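Local coordinates for protein beta-lactamase II (Erythrobacter litoralis, PDB 6V73) that probably hydrolyses the amide bond of beta-lactam antibiotics with zinc ions, as a class B metallo-beta-lactamase of the periplasm, at residues V65-T70 / A92-A97; H96-K101 / P126-V131; P119-L124 / T166-T171; I179-C184 / T221-H226; G183-A188 / Q207-F212. All coordinates share one frame; numbering follows the deposited sequence.

Interaction 1: V65-T70 / A92-A97; sequences VDTAWT and AVVTHA. With ZN (zinc ion), chain B.
Val65 and Val93 lie side by side on the same face of the large mixed sheet, a parallel pair whose CG2 and CG1 atoms approach to 4.1 Å. They close a beta-alpha-beta unit of the metallo-beta-lactamase fold: strand 61-65, helix 71-85 and strand 89-93, the last of which leads into the zinc-binding HxHxD sequence that starts at His96. The next residue, Asp66, gives its backbone N to Val93 O in a nearly straight bond (2.8 Å, 162° at the hydrogen). Its carboxylate then swings over to Thr95. With CG set beside its own backbone N (chi1 -77°), OD2 receives Thr95 N at 2.8 Å on the syn lone pair. Thr95 has OG1 between its backbone N and carbonyl carbon (chi1 42°), which turns the hydroxyl toward the same carboxylate. OG1 would donate to Asp66 OD1, although the position of that oxygen is less certain. The buried carboxylate thus holds the backbone immediately before His96, whose NE2 binds zinc at 2.1 Å; His98 and His165 are further protein ligands of the ion. At Thr67 the contact becomes purely apolar, with CG2 of Thr67 meeting CG1 of Val94 at 4.2 Å. The Thr67 hydroxyl is used elsewhere, accepting from Gly104 N while OG1 donates to Ala68 O at 2.9 Å, in the carbonyl plane and on a lone pair.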
# COMPACT_ATOMS: atom_id res chain seq x y z
N VAL A 65 -3.90 15.33 17.81
CA VAL A 65 -2.75 14.69 17.17
C VAL A 65 -3.27 13.90 15.98
O VAL A 65 -3.98 12.91 16.15
CB VAL A 65 -1.96 13.80 18.14
CG1 VAL A 65 -0.74 13.23 17.42
CG2 VAL A 65 -1.52 14.60 19.35
N ASP A 66 -2.91 14.37 14.78
CA ASP A 66 -3.24 13.79 13.49
C ASP A 66 -4.70 13.98 13.09
O ASP A 66 -5.60 13.98 13.94
CB ASP A 66 -2.86 12.31 13.47
CG ASP A 66 -1.35 12.11 13.29
OD1 ASP A 66 -0.80 11.11 13.79
OD2 ASP A 66 -0.70 13.00 12.68
N THR A 67 -4.94 14.17 11.79
CA THR A 67 -6.29 14.24 11.27
C THR A 67 -6.82 12.83 11.01
O THR A 67 -6.14 11.83 11.26
CB THR A 67 -6.35 15.08 9.99
OG1 THR A 67 -5.78 14.35 8.90
CG2 THR A 67 -5.60 16.39 10.17
N ALA A 68 -8.06 12.72 10.57
CA ALA A 68 -8.55 11.44 10.09
C ALA A 68 -8.15 11.30 8.62
O ALA A 68 -7.36 12.09 8.10
CB ALA A 68 -10.06 11.35 10.29
N TRP A 69 -8.70 10.30 7.92
CA TRP A 69 -8.31 10.11 6.52
C TRP A 69 -8.84 11.23 5.62
O TRP A 69 -8.20 11.58 4.63
CB TRP A 69 -8.82 8.77 5.99
CG TRP A 69 -8.16 7.53 6.55
CD1 TRP A 69 -8.58 6.80 7.63
CD2 TRP A 69 -7.02 6.85 6.02
NE1 TRP A 69 -7.74 5.72 7.82
CE2 TRP A 69 -6.77 5.72 6.85
CE3 TRP A 69 -6.16 7.08 4.93
CZ2 TRP A 69 -5.70 4.84 6.62
CZ3 TRP A 69 -5.09 6.19 4.71
CH2 TRP A 69 -4.88 5.08 5.55
N THR A 70 -10.02 11.80 5.94
CA THR A 70 -10.73 12.74 5.07
C THR A 70 -11.15 13.98 5.84
O THR A 70 -11.23 13.99 7.08
CB THR A 70 -12.01 12.13 4.48
OG1 THR A 70 -12.92 11.82 5.54
CG2 THR A 70 -11.70 10.86 3.70
N ALA A 92 -3.54 21.59 16.46
CA ALA A 92 -3.34 20.25 15.94
C ALA A 92 -1.90 20.12 15.47
O ALA A 92 -1.29 21.08 14.98
CB ALA A 92 -4.29 19.96 14.78
N VAL A 93 -1.34 18.92 15.64
CA VAL A 93 -0.03 18.57 15.11
C VAL A 93 -0.17 17.26 14.34
O VAL A 93 -0.92 16.37 14.75
CB VAL A 93 1.03 18.45 16.23
CG1 VAL A 93 0.58 17.50 17.32
CG2 VAL A 93 2.38 18.03 15.65
N VAL A 94 0.53 17.16 13.21
CA VAL A 94 0.44 16.00 12.33
C VAL A 94 1.81 15.34 12.23
O VAL A 94 2.84 16.03 12.23
CB VAL A 94 -0.10 16.40 10.93
CG1 VAL A 94 -1.54 16.90 11.04
CG2 VAL A 94 0.78 17.46 10.30
N THR A 95 1.83 14.01 12.18
CA THR A 95 3.07 13.28 12.40
C THR A 95 3.86 12.96 11.13
O THR A 95 5.01 12.54 11.24
CB THR A 95 2.81 11.99 13.19
OG1 THR A 95 1.64 11.33 12.70
CG2 THR A 95 2.58 12.35 14.64
N HIS A 96 3.27 13.15 9.93
CA HIS A 96 3.99 13.22 8.66
C HIS A 96 3.03 13.39 7.49
O HIS A 96 1.80 13.37 7.67
CB HIS A 96 4.87 11.99 8.40
CG HIS A 96 4.11 10.70 8.34
ND1 HIS A 96 3.69 10.04 9.47
CD2 HIS A 96 3.70 9.96 7.28
CE1 HIS A 96 3.05 8.94 9.11
NE2 HIS A 96 3.05 8.86 7.79
N ALA A 97 3.57 13.54 6.28
CA ALA A 97 2.77 13.93 5.11
C ALA A 97 2.24 12.70 4.38
O ALA A 97 2.60 12.41 3.24
CB ALA A 97 3.60 14.80 4.17
ZN ZN B . 2.60 7.15 6.58

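Interaction 2: H96-K101 / P126-V131. With ZN (zinc ion), chain B; ZN (zinc ion), chain C.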
# COMPACT_ATOMS: atom_id res chain seq x y z
N HIS A 96 3.27 13.15 9.93
CA HIS A 96 3.99 13.22 8.66
C HIS A 96 3.03 13.39 7.49
O HIS A 96 1.80 13.37 7.67
CB HIS A 96 4.87 11.99 8.40
CG HIS A 96 4.11 10.70 8.34
ND1 HIS A 96 3.69 10.04 9.47
CD2 HIS A 96 3.70 9.96 7.28
CE1 HIS A 96 3.05 8.94 9.11
NE2 HIS A 96 3.05 8.86 7.79
N ALA A 97 3.57 13.54 6.28
CA ALA A 97 2.77 13.93 5.11
C ALA A 97 2.24 12.70 4.38
O ALA A 97 2.60 12.41 3.24
CB ALA A 97 3.60 14.80 4.17
N HIS A 98 1.35 11.98 5.05
CA HIS A 98 0.58 10.92 4.40
C HIS A 98 -0.88 11.15 4.71
O HIS A 98 -1.24 11.84 5.68
CB HIS A 98 0.99 9.49 4.86
CG HIS A 98 2.19 8.94 4.15
ND1 HIS A 98 2.87 7.84 4.61
CD2 HIS A 98 2.83 9.34 3.02
CE1 HIS A 98 3.88 7.58 3.80
NE2 HIS A 98 3.88 8.48 2.83
N GLN A 99 -1.74 10.53 3.91
CA GLN A 99 -3.16 10.87 3.96
C GLN A 99 -3.82 10.46 5.27
O GLN A 99 -4.74 11.14 5.72
CB GLN A 99 -3.90 10.25 2.79
CG GLN A 99 -5.27 10.86 2.63
CD GLN A 99 -6.15 10.07 1.71
OE1 GLN A 99 -5.67 9.44 0.76
NE2 GLN A 99 -7.44 10.07 1.98
N ASP A 100 -3.39 9.35 5.89
CA ASP A 100 -4.02 9.00 7.15
C ASP A 100 -3.69 9.99 8.27
O ASP A 100 -4.44 10.05 9.25
CB ASP A 100 -3.64 7.58 7.58
CG ASP A 100 -2.16 7.31 7.48
OD1 ASP A 100 -1.67 6.45 8.24
OD2 ASP A 100 -1.49 7.96 6.64
N LYS A 101 -2.61 10.77 8.14
CA LYS A 101 -2.23 11.73 9.18
C LYS A 101 -2.57 13.18 8.83
O LYS A 101 -2.78 13.97 9.76
CB LYS A 101 -0.73 11.61 9.51
CG LYS A 101 -0.27 10.21 10.01
CD LYS A 101 -1.44 9.51 10.74
CE LYS A 101 -1.05 8.88 12.03
NZ LYS A 101 -2.18 8.09 12.59
N PRO A 126 2.31 19.01 -0.62
CA PRO A 126 1.68 19.30 -1.92
C PRO A 126 1.82 18.17 -2.93
O PRO A 126 0.81 17.78 -3.55
CB PRO A 126 2.38 20.59 -2.37
CG PRO A 126 2.76 21.26 -1.10
CD PRO A 126 3.19 20.13 -0.20
N GLU A 127 3.02 17.62 -3.11
CA GLU A 127 3.18 16.52 -4.06
C GLU A 127 2.36 15.30 -3.66
O GLU A 127 2.02 14.48 -4.52
CB GLU A 127 4.65 16.11 -4.20
CG GLU A 127 5.57 17.25 -4.62
CD GLU A 127 6.45 17.73 -3.48
OE1 GLU A 127 7.62 17.28 -3.44
OE2 GLU A 127 5.95 18.54 -2.64
N GLU A 128 2.03 15.17 -2.37
CA GLU A 128 1.23 14.05 -1.90
C GLU A 128 -0.28 14.28 -2.06
O GLU A 128 -1.07 13.41 -1.69
CB GLU A 128 1.57 13.77 -0.42
CG GLU A 128 1.61 12.30 -0.07
CD GLU A 128 2.60 11.53 -0.93
OE1 GLU A 128 2.20 10.51 -1.54
OE2 GLU A 128 3.77 11.97 -1.01
N GLY A 129 -0.69 15.43 -2.60
CA GLY A 129 -2.09 15.81 -2.60
C GLY A 129 -2.62 16.31 -1.27
O GLY A 129 -3.81 16.18 -1.00
N LEU A 130 -1.77 16.88 -0.42
CA LEU A 130 -2.16 17.24 0.93
C LEU A 130 -1.81 18.69 1.20
O LEU A 130 -0.89 19.25 0.59
CB LEU A 130 -1.47 16.35 1.98
CG LEU A 130 -1.68 14.84 1.83
CD1 LEU A 130 -0.63 14.06 2.61
CD2 LEU A 130 -3.07 14.43 2.28
N VAL A 131 -2.56 19.31 2.11
CA VAL A 131 -2.38 20.72 2.45
C VAL A 131 -1.32 20.85 3.54
O VAL A 131 -1.38 20.14 4.55
CB VAL A 131 -3.71 21.34 2.90
CG1 VAL A 131 -3.53 22.82 3.23
CG2 VAL A 131 -4.77 21.16 1.80
ZN ZN B . 2.60 7.15 6.58
ZN ZN C . 0.37 5.08 8.40
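Leu130 reaches with its CD1 methyl over the backbone between Ala97 and His98, lying 3.6 Å from the carbonyl carbon of each. Its other methyl, CD2, rests 3.9 Å from Gln99 CA. CG of Leu130 lies beside its backbone N and anti to the carbonyl carbon (chi1 -56°), which turns the branch toward the start of helix 99-102. Glu128 comes alongside through its aliphatic part: CG sits 3.5 Å from Ala97 O and meets the edge of the His98 ring, near the ring plane, at CD2 (4.4 Å). The backbone covered in this way is that of the HxHxD motif, in which an inverse gamma turn centred on Ala97 separates the two histidines and His98 takes the N-cap position of the short helix. His98 ND1 joins His96 on one zinc ion, at 2.1 Å from the metal, and Asp100 OD1 binds the second zinc at 2.5 Å. The other ring nitrogen of His98, NE2, is hydrogen-bonded to Asp199. The amide of Gln99 turns to Trp69 O, while its CG packs against Leu130 CD2 at 4.2 Å.

Interaction 3: P119-L124 / T166-T171; sequences PLSNEL and TRDNIT
Arg167 lays its guanidinium group against two leucines of helix 119-124. CD2 of Leu120 sits over one face, offset toward the rim and 3.8 Å from NH1, and CD2 of Leu124 approaches NH2 at 4.0 Å from an oblique direction. A bend at chi3 (-61°) brings this otherwise extended chain back over the helix, where the same Leu120 methyl also touches Arg167 CB. Asp168 follows and points toward the helix. Its CB packs on Leu120 CB at 3.9 Å, CD1 of Leu124 lies as far from its CG, and OD2 accepts the hydroxyl of Ser121 (OG, 2.8 Å) on the anti side, 25° out of the carboxylate plane. OD2 is gripped a second time by Ala97 N. The loop that follows the zinc ligand His165 is thereby tied both to the helix and to the backbone of the HxHxD metal-binding motif, making Asp168 a second-shell residue of the zinc site in this metallo-beta-lactamase fold. On the other carboxylate oxygen, OD1, Thr166 OG1 donates a bond so short in the model that its length is doubtful. Past Asp168, Asn169 turns away from the helix and closes the loop on itself, its OD1 taking Thr166 N, although the placing of this oxygen is doubtful. Ile170 then joins the backbone of Thr95.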
# COMPACT_ATOMS: atom_id res chain seq x y z
N PRO A 119 8.87 20.84 9.42
CA PRO A 119 9.03 21.62 8.18
C PRO A 119 9.06 20.75 6.92
O PRO A 119 8.53 21.16 5.88
CB PRO A 119 10.35 22.37 8.38
CG PRO A 119 10.62 22.33 9.85
CD PRO A 119 9.89 21.16 10.44
N LEU A 120 9.65 19.55 6.99
CA LEU A 120 9.69 18.70 5.81
C LEU A 120 8.30 18.17 5.45
O LEU A 120 8.01 17.99 4.26
CB LEU A 120 10.68 17.54 6.02
CG LEU A 120 11.04 16.68 4.80
CD1 LEU A 120 11.63 17.51 3.64
CD2 LEU A 120 12.03 15.59 5.24
N SER A 121 7.43 17.93 6.43
CA SER A 121 6.06 17.54 6.07
C SER A 121 5.37 18.63 5.27
O SER A 121 4.58 18.32 4.38
CB SER A 121 5.22 17.18 7.31
OG SER A 121 5.93 16.36 8.22
N ASN A 122 5.64 19.90 5.57
CA ASN A 122 5.01 20.96 4.80
C ASN A 122 5.56 21.03 3.38
O ASN A 122 4.81 21.39 2.46
CB ASN A 122 5.18 22.31 5.52
CG ASN A 122 4.42 22.38 6.85
OD1 ASN A 122 4.76 23.18 7.74
ND2 ASN A 122 3.41 21.52 7.00
N GLU A 123 6.85 20.71 3.19
CA GLU A 123 7.43 20.73 1.84
C GLU A 123 6.87 19.58 1.01
O GLU A 123 6.60 19.76 -0.18
CB GLU A 123 8.95 20.61 1.89
CG GLU A 123 9.72 21.84 2.38
CD GLU A 123 11.24 21.70 2.20
OE1 GLU A 123 11.67 21.00 1.27
OE2 GLU A 123 12.01 22.27 2.99
N LEU A 124 6.66 18.42 1.65
CA LEU A 124 6.31 17.19 0.96
C LEU A 124 4.82 17.09 0.67
O LEU A 124 4.42 16.40 -0.27
CB LEU A 124 6.71 15.98 1.80
CG LEU A 124 8.20 15.67 1.94
CD1 LEU A 124 8.41 14.54 2.95
CD2 LEU A 124 8.79 15.32 0.58
N THR A 166 8.79 7.55 7.31
CA THR A 166 9.10 8.57 6.31
C THR A 166 10.23 9.43 6.85
O THR A 166 10.63 9.32 8.01
CB THR A 166 7.90 9.46 5.97
OG1 THR A 166 7.53 10.20 7.13
CG2 THR A 166 6.70 8.66 5.49
N ARG A 167 10.78 10.30 6.00
CA ARG A 167 11.86 11.16 6.46
C ARG A 167 11.36 12.25 7.39
O ARG A 167 12.16 12.80 8.17
CB ARG A 167 12.59 11.76 5.24
CG ARG A 167 13.32 10.72 4.40
CD ARG A 167 14.09 11.38 3.28
NE ARG A 167 13.21 12.11 2.38
CZ ARG A 167 13.36 13.39 2.05
NH1 ARG A 167 14.36 14.10 2.57
NH2 ARG A 167 12.50 13.96 1.21
N ASP A 168 10.07 12.58 7.34
CA ASP A 168 9.52 13.66 8.15
C ASP A 168 8.76 13.18 9.38
O ASP A 168 8.21 14.03 10.09
CB ASP A 168 8.60 14.54 7.29
CG ASP A 168 7.47 13.75 6.63
OD1 ASP A 168 7.67 12.56 6.32
OD2 ASP A 168 6.37 14.31 6.43
N ASN A 169 8.70 11.87 9.66
CA ASN A 169 7.83 11.42 10.74
C ASN A 169 8.28 11.97 12.09
O ASN A 169 9.47 11.96 12.42
CB ASN A 169 7.73 9.89 10.86
CG ASN A 169 9.08 9.19 10.95
OD1 ASN A 169 9.48 8.50 10.02
ND2 ASN A 169 9.81 9.41 12.04
N ILE A 170 7.32 12.43 12.88
CA ILE A 170 7.59 12.84 14.25
C ILE A 170 6.74 12.01 15.20
O ILE A 170 5.80 11.32 14.80
CB ILE A 170 7.34 14.35 14.46
CG1 ILE A 170 5.86 14.66 14.22
CG2 ILE A 170 8.29 15.18 13.58
CD1 ILE A 170 5.52 16.12 14.40
N THR A 171 7.08 12.11 16.48
CA THR A 171 6.43 11.38 17.57
C THR A 171 6.05 12.37 18.65
O THR A 171 6.66 13.44 18.77
CB THR A 171 7.35 10.29 18.13
OG1 THR A 171 8.57 10.87 18.59
CG2 THR A 171 7.67 9.25 17.06

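Interaction 4: I179-C184 / T221-H226. With ZN (zinc ion), chain C.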
# COMPACT_ATOMS: atom_id res chain seq x y z
N ILE A 179 2.41 7.76 28.44
CA ILE A 179 1.93 7.45 27.09
C ILE A 179 2.89 8.05 26.08
O ILE A 179 3.23 9.24 26.16
CB ILE A 179 0.50 7.98 26.87
CG1 ILE A 179 -0.48 7.38 27.88
CG2 ILE A 179 0.06 7.74 25.43
CD1 ILE A 179 -1.79 8.15 27.97
N ALA A 180 3.30 7.25 25.11
CA ALA A 180 4.10 7.73 23.98
C ALA A 180 3.47 7.23 22.69
O ALA A 180 3.07 6.06 22.60
CB ALA A 180 5.55 7.26 24.10
N PHE A 181 3.36 8.12 21.71
CA PHE A 181 2.71 7.83 20.43
C PHE A 181 3.79 7.77 19.36
O PHE A 181 4.49 8.76 19.13
CB PHE A 181 1.68 8.91 20.11
CG PHE A 181 0.91 8.69 18.83
CD1 PHE A 181 0.01 7.66 18.71
CD2 PHE A 181 1.05 9.57 17.77
CE1 PHE A 181 -0.72 7.48 17.54
CE2 PHE A 181 0.33 9.40 16.59
CZ PHE A 181 -0.55 8.35 16.48
N GLY A 182 3.93 6.61 18.71
CA GLY A 182 4.95 6.38 17.71
C GLY A 182 4.54 6.66 16.28
O GLY A 182 5.33 6.41 15.36
N GLY A 183 3.33 7.17 16.07
CA GLY A 183 2.83 7.34 14.72
C GLY A 183 2.89 6.04 13.94
O GLY A 183 2.62 4.94 14.46
N CYS A 184 3.22 6.16 12.66
CA CYS A 184 3.37 5.04 11.75
C CYS A 184 4.75 4.41 11.79
O CYS A 184 4.95 3.35 11.19
CB CYS A 184 3.05 5.46 10.32
SG CYS A 184 1.43 6.19 10.10
N THR A 221 2.70 2.72 28.10
CA THR A 221 1.65 2.62 27.09
C THR A 221 2.18 3.22 25.79
O THR A 221 2.51 4.41 25.74
CB THR A 221 0.38 3.33 27.56
OG1 THR A 221 -0.06 2.75 28.79
CG2 THR A 221 -0.72 3.19 26.52
N ILE A 222 2.25 2.39 24.76
CA ILE A 222 2.79 2.78 23.46
C ILE A 222 1.66 2.74 22.44
O ILE A 222 1.17 1.65 22.09
CB ILE A 222 3.93 1.86 23.01
CG1 ILE A 222 5.07 1.85 24.04
CG2 ILE A 222 4.41 2.27 21.62
CD1 ILE A 222 5.58 3.20 24.44
N ALA A 223 1.25 3.90 21.95
CA ALA A 223 0.23 4.00 20.92
C ALA A 223 0.87 4.17 19.55
O ALA A 223 2.02 4.61 19.43
CB ALA A 223 -0.73 5.16 21.22
N MET A 224 0.11 3.82 18.51
CA MET A 224 0.62 3.91 17.15
C MET A 224 -0.55 4.03 16.18
O MET A 224 -1.71 3.89 16.56
CB MET A 224 1.49 2.70 16.80
CG MET A 224 0.69 1.43 16.62
SD MET A 224 1.64 -0.03 17.10
CE MET A 224 1.46 -0.02 18.88
N SER A 225 -0.21 4.25 14.90
CA SER A 225 -1.23 4.65 13.93
C SER A 225 -2.16 3.50 13.54
O SER A 225 -3.34 3.74 13.25
CB SER A 225 -0.57 5.21 12.67
OG SER A 225 0.18 6.37 12.97
N HIS A 226 -1.67 2.26 13.47
CA HIS A 226 -2.42 1.25 12.75
C HIS A 226 -2.74 0.01 13.57
O HIS A 226 -3.21 -0.98 13.00
CB HIS A 226 -1.69 0.87 11.45
CG HIS A 226 -1.59 2.01 10.48
ND1 HIS A 226 -2.70 2.60 9.91
CD2 HIS A 226 -0.52 2.70 10.02
CE1 HIS A 226 -2.32 3.59 9.12
NE2 HIS A 226 -1.00 3.67 9.16
ZN ZN C . 0.37 5.08 8.40
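Ala223, Ser225 and Thr221 are the residues most covered by strand 179-181 and the turn after it. The two strands run parallel, their axes approaching to 4.8 Å at an angle of 21°, at one edge of the small mixed sheet with 221-223 outermost, and helix 205-215 links them in a beta-alpha-beta crossover. Thr221 stands beside Ile179, both side chains pointing the same way with Thr221 CB and Ile179 CG1 4.2 Å apart, while Thr221 O receives Ala180 N almost end-on. Ala223 is bonded through both its backbone N and its backbone O: N donates to Ala180 O, and O takes Gly182 N at 2.9 Å in a bond straight to within 6°. Its CB meets the edge of the Phe181 ring, in the ring plane, at CD1 (3.6 Å). CG of Phe181 is anti to the backbone N (chi1 -178°), carrying the ring along the neighbouring segment to Met224 and Ser225. Ser225 extends the pairing past the strands, its N reaching Gly183 O at 2.9 Å from well above the carbonyl plane. Its CB lies over one face of the His226 ring, offset toward the rim, and 3.4 Å from Cys184 SG. The paired strands thus deliver two ligands to one zinc ion, with Asp100 as a third protein ligand. His226 ND1 is fixed by Pro50 O, while zinc is bound by Cys184 SG at 2.3 Å and His226 NE2 at 2.1 Å.

Interaction 5: G183-A188 / Q207-F212; sequences GCMIKA and QSVRNF. With ZN (zinc ion), chain C.
Met185 and Ile186 push their side chains into the face of helix 205-215 that carries Ser208, Val209 and Phe212. Met185 reaches out with CG and SD extended from the backbone (chi1 169°), then bends at chi3 (72°) so that CE drops onto Phe212, 3.6 Å from its CB. Along the way its CG touches Val209 CG2 at 4.0 Å, and its SD passes 3.9 Å from Ser208 O. Ile186 meets the ring of Phe212 at the other end: CG1 and CD1 both lie 3.7 Å from CE2, and the ring is approached obliquely. CD1 of Ile186 also comes near Val209 CG1, at 4.4 Å. A second layer holds these groups in place. The hydroxyl of Ser208 lies between Gly163 O, its stronger partner, and Ala204 O of its own helix, which share its one hydrogen; Val209 leans on Thr238 and Leu239 of helix 233-243, and the backbone oxygen of Met185 accepts from Tyr205 OH. On the loop side, Lys187 curls back so that NZ donates to Cys184 O at 3.0 Å, in the carbonyl plane, and NZ has a further partner in Leu194 O. The buried interface thus packs the crossover helix of this metallo-beta-lactamase fold against the loop that follows the zinc ligand Cys184. Across it the side chains meet through methyl and methylene groups, a thioether and an aromatic ring, which implies cohesion from close packing and exclusion of water, while directional bonds lie at its margins.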
# COMPACT_ATOMS: atom_id res chain seq x y z
N GLY A 183 3.33 7.17 16.07
CA GLY A 183 2.83 7.34 14.72
C GLY A 183 2.89 6.04 13.94
O GLY A 183 2.62 4.94 14.46
N CYS A 184 3.22 6.16 12.66
CA CYS A 184 3.37 5.04 11.75
C CYS A 184 4.75 4.41 11.79
O CYS A 184 4.95 3.35 11.19
CB CYS A 184 3.05 5.46 10.32
SG CYS A 184 1.43 6.19 10.10
N MET A 185 5.71 5.05 12.48
CA MET A 185 7.02 4.44 12.62
C MET A 185 6.96 3.16 13.44
O MET A 185 7.65 2.18 13.13
CB MET A 185 7.98 5.43 13.26
CG MET A 185 9.29 4.80 13.68
SD MET A 185 10.49 5.99 14.32
CE MET A 185 9.77 6.39 15.90
N ILE A 186 6.14 3.15 14.49
CA ILE A 186 6.06 2.03 15.41
C ILE A 186 4.94 1.12 14.94
O ILE A 186 3.84 1.58 14.61
CB ILE A 186 5.79 2.52 16.84
CG1 ILE A 186 6.97 3.34 17.36
CG2 ILE A 186 5.50 1.34 17.75
CD1 ILE A 186 8.26 2.53 17.59
N LYS A 187 5.23 -0.18 14.90
CA LYS A 187 4.24 -1.18 14.54
C LYS A 187 4.09 -2.16 15.71
O LYS A 187 4.84 -2.11 16.68
CB LYS A 187 4.64 -1.90 13.24
CG LYS A 187 3.83 -1.45 12.03
CD LYS A 187 4.32 -0.13 11.44
CE LYS A 187 3.30 0.38 10.43
NZ LYS A 187 3.92 1.21 9.38
N ALA A 188 3.10 -3.05 15.59
CA ALA A 188 2.62 -3.79 16.75
C ALA A 188 3.64 -4.84 17.19
O ALA A 188 4.53 -5.24 16.44
CB ALA A 188 1.27 -4.44 16.44
N GLN A 207 17.82 3.10 13.91
CA GLN A 207 18.34 4.09 14.85
C GLN A 207 17.24 5.05 15.31
O GLN A 207 17.20 5.44 16.48
CB GLN A 207 19.50 4.85 14.22
CG GLN A 207 20.19 5.78 15.21
CD GLN A 207 20.73 5.04 16.43
OE1 GLN A 207 21.51 4.09 16.30
NE2 GLN A 207 20.31 5.46 17.62
N SER A 208 16.35 5.45 14.40
CA SER A 208 15.26 6.35 14.79
C SER A 208 14.27 5.67 15.72
O SER A 208 13.66 6.34 16.57
CB SER A 208 14.54 6.87 13.56
OG SER A 208 15.46 7.17 12.52
N VAL A 209 14.09 4.35 15.59
CA VAL A 209 13.31 3.64 16.59
C VAL A 209 14.04 3.69 17.94
O VAL A 209 13.43 3.98 18.97
CB VAL A 209 13.03 2.20 16.13
CG1 VAL A 209 12.53 1.34 17.29
CG2 VAL A 209 12.00 2.21 15.00
N ARG A 210 15.36 3.48 17.92
CA ARG A 210 16.15 3.58 19.14
C ARG A 210 16.03 4.97 19.77
O ARG A 210 15.88 5.08 21.00
CB ARG A 210 17.62 3.27 18.83
CG ARG A 210 17.94 1.78 18.69
CD ARG A 210 19.45 1.54 18.53
NE ARG A 210 19.85 1.47 17.13
CZ ARG A 210 20.05 0.34 16.45
NH1 ARG A 210 19.89 -0.83 17.05
NH2 ARG A 210 20.41 0.39 15.17
N ASN A 211 16.11 6.03 18.96
CA ASN A 211 16.03 7.39 19.49
C ASN A 211 14.70 7.63 20.18
O ASN A 211 14.63 8.20 21.28
CB ASN A 211 16.22 8.42 18.38
CG ASN A 211 17.59 8.38 17.75
OD1 ASN A 211 18.54 7.82 18.31
ND2 ASN A 211 17.71 9.00 16.58
N PHE A 212 13.61 7.22 19.53
CA PHE A 212 12.28 7.32 20.12
C PHE A 212 12.21 6.56 21.44
O PHE A 212 11.74 7.10 22.45
CB PHE A 212 11.26 6.78 19.12
CG PHE A 212 9.90 6.52 19.69
CD1 PHE A 212 9.03 7.58 19.97
CD2 PHE A 212 9.47 5.21 19.92
CE1 PHE A 212 7.75 7.34 20.49
CE2 PHE A 212 8.20 4.96 20.44
CZ PHE A 212 7.34 6.03 20.73
ZN ZN C . 0.37 5.08 8.40

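Overall arrangement
From the N terminus, interaction 1 closes the loop through helix 71-85, pairing the end of strand 61-65 with the run out of strand 89-93. Interaction 2 starts where it ends, sharing His96 and Ala97, and brings back the loop after helix 119-124. Interaction 3 crosses interaction 2, since 119-124 falls between 96-101 and 126-131, while 166-171 lies beyond both. It also joins the larger sheet's half to the smaller sheet, which Thr171 enters. Interaction 4 closes the last crossover, between strands 179-181 and 221-223, and interaction 5 nests within it, both starting around Gly183 and Cys184. Interactions 1 and 2 meet at one zinc ion, and 2, 4 and 5 at the other, between the halves.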